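Local coordinates for protein salmonella typhimurium DB7155 bacteriophage DET7 tailspike (Bacteriophage, PDB 2V5I) that probably binds and hydrolyses the O-antigen of Salmonella as the trimeric, beta-helical receptor-binding tailspike of the phage, at residues A[156-170]-A[175-189]. Sequence-based numbering, arbitrary orientation. Where two conformers were deposited one is given.
Sequences ATLDIRSASRVEIRN and MAAYLFRSCHHCKVI
Ile168 CD1 bridges two aromatic rings of the next coil, 3.6 Å from Phe180 CZ and 3.8 Å from Tyr178 CD2, and so illustrates how a right-handed parallel beta-helix fills its interior by stacking residues on successive rungs. On strand 156-161, Ile160 packs against Phe180 and Leu158 against Tyr178; the Phe180 ring stacks in turn on Phe204. Tyr178 OH is bonded to Gly172 O. Two in-register ladders, 156-161 with 176-181 and 167-169 with 187-189, carry this core, and the bend between them is lined by thiols: with SG held beside its own backbone N (chi1 -64°), Cys183 SG accepts a hydrogen bond from Ala163 N at 3.4 Å, and Cys186 SG one from Val166 N at 3.6 Å. Outside, at the turn, the Arg165 guanidinium lies flat on the His185 ring, centres 3.9 Å apart and planes at 10°, while Arg165 NH1 forms a salt bridge with Asp192 of the second subunit. On the outward face of strands 156-161 and 176-181, Arg161 holds Asp159 side-on, and Arg181 NE reaches Asp159 OD2 at 2.9 Å on the syn side, nearly straight at 172°. The two arginines approach OD2 from opposite faces of the carboxylate, which probably keeps Asp159 ionised and offsets the nearness of their like charges.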
loop_
_atom_site.group_PDB
_atom_site.type_symbol
_atom_site.label_atom_id
_atom_site.label_comp_id
_atom_site.label_asym_id
_atom_site.label_seq_id
_atom_site.Cartn_x
_atom_site.Cartn_y
_atom_site.Cartn_z
ATOM N N ALA A 156 -22.916 -28.888 -2.633
ATOM C CA ALA A 156 -23.286 -28.917 -4.059
ATOM C C ALA A 156 -22.070 -28.430 -4.858
ATOM O O ALA A 156 -21.771 -27.268 -4.800
ATOM C CB ALA A 156 -24.428 -27.989 -4.356
ATOM N N THR A 157 -21.453 -29.334 -5.600
ATOM C CA THR A 157 -20.185 -29.043 -6.281
ATOM C C THR A 157 -20.406 -28.942 -7.789
ATOM O O THR A 157 -20.916 -29.882 -8.409
ATOM C CB THR A 157 -19.125 -30.116 -5.995
ATOM O OG1 THR A 157 -18.876 -30.176 -4.589
ATOM C CG2 THR A 157 -17.791 -29.773 -6.749
ATOM N N LEU A 158 -19.959 -27.822 -8.362
ATOM C CA LEU A 158 -19.781 -27.729 -9.823
ATOM C C LEU A 158 -18.362 -28.163 -10.159
ATOM O O LEU A 158 -17.416 -27.508 -9.773
ATOM C CB LEU A 158 -20.069 -26.332 -10.388
ATOM C CG LEU A 158 -20.110 -26.301 -11.914
ATOM C CD1 LEU A 158 -21.193 -27.185 -12.468
ATOM C CD2 LEU A 158 -20.327 -24.876 -12.330
ATOM N N ASP A 159 -18.223 -29.277 -10.881
ATOM C CA ASP A 159 -16.928 -29.960 -11.123
ATOM C C ASP A 159 -16.652 -29.814 -12.624
ATOM O O ASP A 159 -17.235 -30.520 -13.442
ATOM C CB ASP A 159 -17.038 -31.428 -10.643
ATOM C CG ASP A 159 -15.771 -32.234 -10.802
ATOM O OD1 ASP A 159 -14.909 -31.861 -11.629
ATOM O OD2 ASP A 159 -15.650 -33.270 -10.066
ATOM N N ILE A 160 -15.740 -28.911 -12.973
ATOM C CA ILE A 160 -15.355 -28.668 -14.373
ATOM C C ILE A 160 -14.054 -29.406 -14.651
ATOM O O ILE A 160 -13.077 -29.257 -13.930
ATOM C CB ILE A 160 -15.247 -27.165 -14.622
ATOM C CG1 ILE A 160 -16.662 -26.545 -14.501
ATOM C CG2 ILE A 160 -14.643 -26.919 -16.004
ATOM C CD1 ILE A 160 -16.676 -25.117 -14.638
ATOM N N ARG A 161 -14.057 -30.277 -15.672
ATOM C CA ARG A 161 -12.965 -31.227 -15.881
ATOM C C ARG A 161 -12.200 -30.992 -17.183
ATOM O O ARG A 161 -12.797 -30.784 -18.236
ATOM C CB ARG A 161 -13.540 -32.651 -15.898
ATOM C CG ARG A 161 -14.027 -32.997 -14.561
ATOM C CD ARG A 161 -14.317 -34.393 -14.375
ATOM N NE ARG A 161 -14.781 -34.586 -13.024
ATOM C CZ ARG A 161 -15.186 -35.754 -12.531
ATOM N NH1 ARG A 161 -15.158 -36.840 -13.309
ATOM N NH2 ARG A 161 -15.619 -35.829 -11.268
ATOM N N SER A 162 -10.880 -30.912 -17.073
ATOM C CA SER A 162 -9.979 -30.781 -18.228
ATOM C C SER A 162 -10.371 -29.724 -19.257
ATOM O O SER A 162 -10.417 -29.987 -20.472
ATOM C CB SER A 162 -9.801 -32.154 -18.897
ATOM O OG SER A 162 -9.254 -33.104 -17.983
ATOM N N ALA A 163 -10.613 -28.525 -18.772
ATOM C CA ALA A 163 -10.992 -27.394 -19.614
ATOM C C ALA A 163 -9.843 -26.368 -19.671
ATOM O O ALA A 163 -8.946 -26.356 -18.833
ATOM C CB ALA A 163 -12.244 -26.746 -19.087
ATOM N N SER A 164 -9.914 -25.504 -20.663
ATOM C CA SER A 164 -8.953 -24.420 -20.829
ATOM C C SER A 164 -9.728 -23.138 -21.085
ATOM O O SER A 164 -10.683 -23.141 -21.883
ATOM C CB SER A 164 -8.039 -24.755 -22.010
ATOM O OG SER A 164 -7.278 -23.640 -22.347
ATOM N N ARG A 165 -9.333 -22.036 -20.436
ATOM C CA ARG A 165 -9.915 -20.700 -20.691
ATOM C C ARG A 165 -11.421 -20.672 -20.488
ATOM O O ARG A 165 -12.181 -20.197 -21.366
ATOM C CB ARG A 165 -9.566 -20.216 -22.124
ATOM C CG ARG A 165 -8.107 -20.284 -22.486
ATOM C CD ARG A 165 -7.397 -18.955 -22.557
ATOM N NE ARG A 165 -6.000 -19.178 -22.990
ATOM C CZ ARG A 165 -4.944 -18.408 -22.708
ATOM N NH1 ARG A 165 -5.058 -17.307 -21.980
ATOM N NH2 ARG A 165 -3.745 -18.757 -23.164
ATOM N N VAL A 166 -11.878 -21.293 -19.429
ATOM C CA VAL A 166 -13.275 -21.220 -19.029
ATOM C C VAL A 166 -13.336 -20.235 -17.893
ATOM O O VAL A 166 -12.501 -20.285 -16.981
ATOM C CB VAL A 166 -13.844 -22.568 -18.643
ATOM C CG1 VAL A 166 -15.256 -22.452 -17.974
ATOM C CG2 VAL A 166 -13.855 -23.487 -19.830
ATOM N N GLU A 167 -14.312 -19.333 -17.965
ATOM C CA GLU A 167 -14.536 -18.314 -16.902
ATOM C C GLU A 167 -15.889 -18.510 -16.259
ATOM O O GLU A 167 -16.875 -18.684 -16.973
ATOM C CB GLU A 167 -14.541 -16.929 -17.495
ATOM C CG GLU A 167 -13.159 -16.435 -17.829
ATOM C CD GLU A 167 -13.082 -14.899 -17.876
ATOM O OE1 GLU A 167 -14.132 -14.229 -17.768
ATOM O OE2 GLU A 167 -11.962 -14.362 -18.041
ATOM N N ILE A 168 -15.924 -18.425 -14.936
ATOM C CA ILE A 168 -17.182 -18.383 -14.162
ATOM C C ILE A 168 -17.265 -16.969 -13.599
ATOM O O ILE A 168 -16.268 -16.467 -13.070
ATOM C CB ILE A 168 -17.130 -19.391 -12.984
ATOM C CG1 ILE A 168 -17.179 -20.815 -13.520
ATOM C CG2 ILE A 168 -18.290 -19.128 -12.048
ATOM C CD1 ILE A 168 -17.147 -21.887 -12.458
ATOM N N ARG A 169 -18.383 -16.286 -13.832
ATOM C CA ARG A 169 -18.541 -14.913 -13.398
ATOM C C ARG A 169 -19.717 -14.785 -12.440
ATOM O O ARG A 169 -20.786 -15.373 -12.687
ATOM C CB ARG A 169 -18.795 -14.013 -14.613
ATOM C CG ARG A 169 -17.628 -14.005 -15.629
ATOM C CD ARG A 169 -17.928 -13.141 -16.842
ATOM N NE ARG A 169 -16.854 -13.293 -17.834
ATOM C CZ ARG A 169 -16.967 -13.002 -19.132
ATOM N NH1 ARG A 169 -18.110 -12.530 -19.632
ATOM N NH2 ARG A 169 -15.929 -13.199 -19.927
ATOM N N ASN A 170 -19.541 -14.032 -11.358
ATOM C CA ASN A 170 -20.676 -13.722 -10.420
ATOM C C ASN A 170 -21.355 -14.966 -9.841
ATOM O O ASN A 170 -22.597 -15.025 -9.672
ATOM C CB ASN A 170 -21.661 -12.800 -11.159
ATOM C CG ASN A 170 -21.011 -11.529 -11.643
ATOM O OD1 ASN A 170 -20.566 -10.715 -10.831
ATOM N ND2 ASN A 170 -20.956 -11.332 -12.947
ATOM N N MET A 175 -23.987 -23.800 0.720
ATOM C CA MET A 175 -23.246 -25.034 0.899
ATOM C C MET A 175 -22.657 -25.505 -0.415
ATOM O O MET A 175 -22.793 -26.676 -0.783
ATOM C CB MET A 175 -24.137 -26.129 1.570
ATOM C CG MET A 175 -24.607 -25.635 2.941
ATOM S SD MET A 175 -23.270 -25.794 4.167
ATOM C CE MET A 175 -23.699 -24.592 5.378
ATOM N N ALA A 176 -21.936 -24.577 -1.090
ATOM C CA ALA A 176 -21.496 -24.746 -2.465
ATOM C C ALA A 176 -19.994 -24.941 -2.580
ATOM O O ALA A 176 -19.243 -24.554 -1.696
ATOM C CB ALA A 176 -21.885 -23.503 -3.282
ATOM N N ALA A 177 -19.594 -25.625 -3.654
ATOM C CA ALA A 177 -18.182 -25.676 -4.073
ATOM C C ALA A 177 -18.042 -25.570 -5.584
ATOM O O ALA A 177 -18.857 -26.059 -6.307
ATOM C CB ALA A 177 -17.546 -26.936 -3.605
ATOM N N TYR A 178 -16.957 -24.900 -6.035
ATOM C CA TYR A 178 -16.596 -24.845 -7.405
ATOM C C TYR A 178 -15.222 -25.482 -7.527
ATOM O O TYR A 178 -14.283 -25.088 -6.851
ATOM C CB TYR A 178 -16.566 -23.370 -7.860
ATOM C CG TYR A 178 -17.963 -22.788 -7.916
ATOM C CD1 TYR A 178 -18.564 -22.197 -6.775
ATOM C CD2 TYR A 178 -18.711 -22.845 -9.096
ATOM C CE1 TYR A 178 -19.875 -21.717 -6.842
ATOM C CE2 TYR A 178 -20.020 -22.367 -9.155
ATOM C CZ TYR A 178 -20.573 -21.780 -8.034
ATOM O OH TYR A 178 -21.871 -21.305 -8.172
ATOM N N LEU A 179 -15.120 -26.521 -8.356
ATOM C CA LEU A 179 -13.930 -27.362 -8.411
ATOM C C LEU A 179 -13.519 -27.486 -9.854
ATOM O O LEU A 179 -14.341 -27.816 -10.690
ATOM C CB LEU A 179 -14.267 -28.747 -7.851
ATOM C CG LEU A 179 -13.235 -29.849 -8.073
ATOM C CD1 LEU A 179 -11.897 -29.486 -7.466
ATOM C CD2 LEU A 179 -13.781 -31.109 -7.496
ATOM N N PHE A 180 -12.264 -27.145 -10.162
ATOM C CA PHE A 180 -11.693 -27.313 -11.485
ATOM C C PHE A 180 -10.651 -28.419 -11.392
ATOM O O PHE A 180 -9.641 -28.254 -10.683
ATOM C CB PHE A 180 -11.022 -26.011 -11.913
ATOM C CG PHE A 180 -11.999 -24.903 -12.239
ATOM C CD1 PHE A 180 -12.536 -24.119 -11.214
ATOM C CD2 PHE A 180 -12.322 -24.629 -13.529
ATOM C CE1 PHE A 180 -13.459 -23.121 -11.531
ATOM C CE2 PHE A 180 -13.158 -23.618 -13.851
ATOM C CZ PHE A 180 -13.706 -22.858 -12.863
ATOM N N ARG A 181 -10.816 -29.503 -12.168
ATOM C CA ARG A 181 -9.896 -30.633 -12.122
ATOM C C ARG A 181 -9.129 -30.659 -13.450
ATOM O O ARG A 181 -9.751 -30.675 -14.532
ATOM C CB ARG A 181 -10.677 -31.944 -12.029
ATOM C CG ARG A 181 -11.368 -32.198 -10.730
ATOM C CD ARG A 181 -11.975 -33.571 -10.827
ATOM N NE ARG A 181 -12.826 -33.911 -9.694
ATOM C CZ ARG A 181 -12.355 -34.394 -8.545
ATOM N NH1 ARG A 181 -11.045 -34.494 -8.359
ATOM N NH2 ARG A 181 -13.189 -34.700 -7.556
ATOM N N SER A 182 -7.805 -30.602 -13.384
ATOM C CA SER A 182 -6.918 -30.652 -14.524
ATOM C C SER A 182 -7.189 -29.527 -15.564
ATOM O O SER A 182 -7.085 -29.760 -16.793
ATOM C CB SER A 182 -7.037 -31.999 -15.215
ATOM O OG SER A 182 -6.626 -32.988 -14.320
ATOM N N CYS A 183 -7.507 -28.338 -15.070
ATOM C CA CYS A 183 -7.805 -27.202 -15.910
ATOM C C CYS A 183 -6.614 -26.256 -15.982
ATOM O O CYS A 183 -5.780 -26.257 -15.087
ATOM C CB CYS A 183 -9.037 -26.426 -15.422
ATOM S SG CYS A 183 -10.544 -27.456 -15.530
ATOM N N HIS A 184 -6.649 -25.375 -16.979
ATOM C CA HIS A 184 -5.612 -24.363 -17.206
ATOM C C HIS A 184 -6.209 -23.065 -17.767
ATOM O O HIS A 184 -7.185 -23.117 -18.516
ATOM C CB HIS A 184 -4.550 -24.863 -18.179
ATOM C CG HIS A 184 -3.811 -26.058 -17.704
ATOM N ND1 HIS A 184 -4.265 -27.344 -17.930
ATOM C CD2 HIS A 184 -2.643 -26.176 -17.023
ATOM C CE1 HIS A 184 -3.427 -28.202 -17.373
ATOM N NE2 HIS A 184 -2.425 -27.519 -16.837
ATOM N N HIS A 185 -5.672 -21.912 -17.365
ATOM C CA HIS A 185 -6.198 -20.627 -17.796
ATOM C C HIS A 185 -7.673 -20.405 -17.493
ATOM O O HIS A 185 -8.337 -19.696 -18.259
ATOM C CB HIS A 185 -5.898 -20.457 -19.281
ATOM C CG HIS A 185 -4.437 -20.338 -19.538
ATOM N ND1 HIS A 185 -3.693 -21.365 -20.073
ATOM C CD2 HIS A 185 -3.560 -19.349 -19.239
ATOM C CE1 HIS A 185 -2.421 -20.998 -20.120
ATOM N NE2 HIS A 185 -2.315 -19.782 -19.630
ATOM N N CYS A 186 -8.136 -20.953 -16.380
ATOM C CA CYS A 186 -9.529 -20.820 -15.945
ATOM C C CYS A 186 -9.613 -19.773 -14.832
ATOM O O CYS A 186 -8.692 -19.607 -14.060
ATOM C CB CYS A 186 -10.160 -22.154 -15.508
ATOM S SG CYS A 186 -10.341 -23.306 -16.939
ATOM N N LYS A 187 -10.717 -19.041 -14.798
ATOM C CA LYS A 187 -10.858 -17.972 -13.809
ATOM C C LYS A 187 -12.220 -17.972 -13.161
ATOM O O LYS A 187 -13.219 -18.241 -13.848
ATOM C CB LYS A 187 -10.599 -16.644 -14.485
ATOM C CG LYS A 187 -9.189 -16.480 -15.097
ATOM C CD LYS A 187 -9.033 -15.172 -15.838
ATOM C CE LYS A 187 -7.885 -15.233 -16.913
ATOM N NZ LYS A 187 -7.985 -16.288 -18.067
ATOM N N VAL A 188 -12.265 -17.581 -11.876
ATOM C CA VAL A 188 -13.499 -17.409 -11.160
ATOM C C VAL A 188 -13.511 -15.946 -10.740
ATOM O O VAL A 188 -12.692 -15.520 -9.944
ATOM C CB VAL A 188 -13.612 -18.353 -9.943
ATOM C CG1 VAL A 188 -14.918 -18.105 -9.190
ATOM C CG2 VAL A 188 -13.539 -19.820 -10.438
ATOM N N ILE A 189 -14.411 -15.167 -11.354
ATOM C CA ILE A 189 -14.405 -13.738 -11.270
ATOM C C ILE A 189 -15.635 -13.201 -10.508
ATOM O O ILE A 189 -16.785 -13.660 -10.722
ATOM C CB ILE A 189 -14.410 -13.116 -12.706
ATOM C CG1 ILE A 189 -13.145 -13.525 -13.475
ATOM C CG2 ILE A 189 -14.579 -11.617 -12.650
ATOM C CD1 ILE A 189 -13.345 -13.459 -14.976
HETATM O O HOH W 1 -16.116 -34.190 -7.619
HETATM O O HOH W 2 -6.679 -28.004 -19.482
HETATM O O HOH W 3 -4.492 -24.321 -21.630
#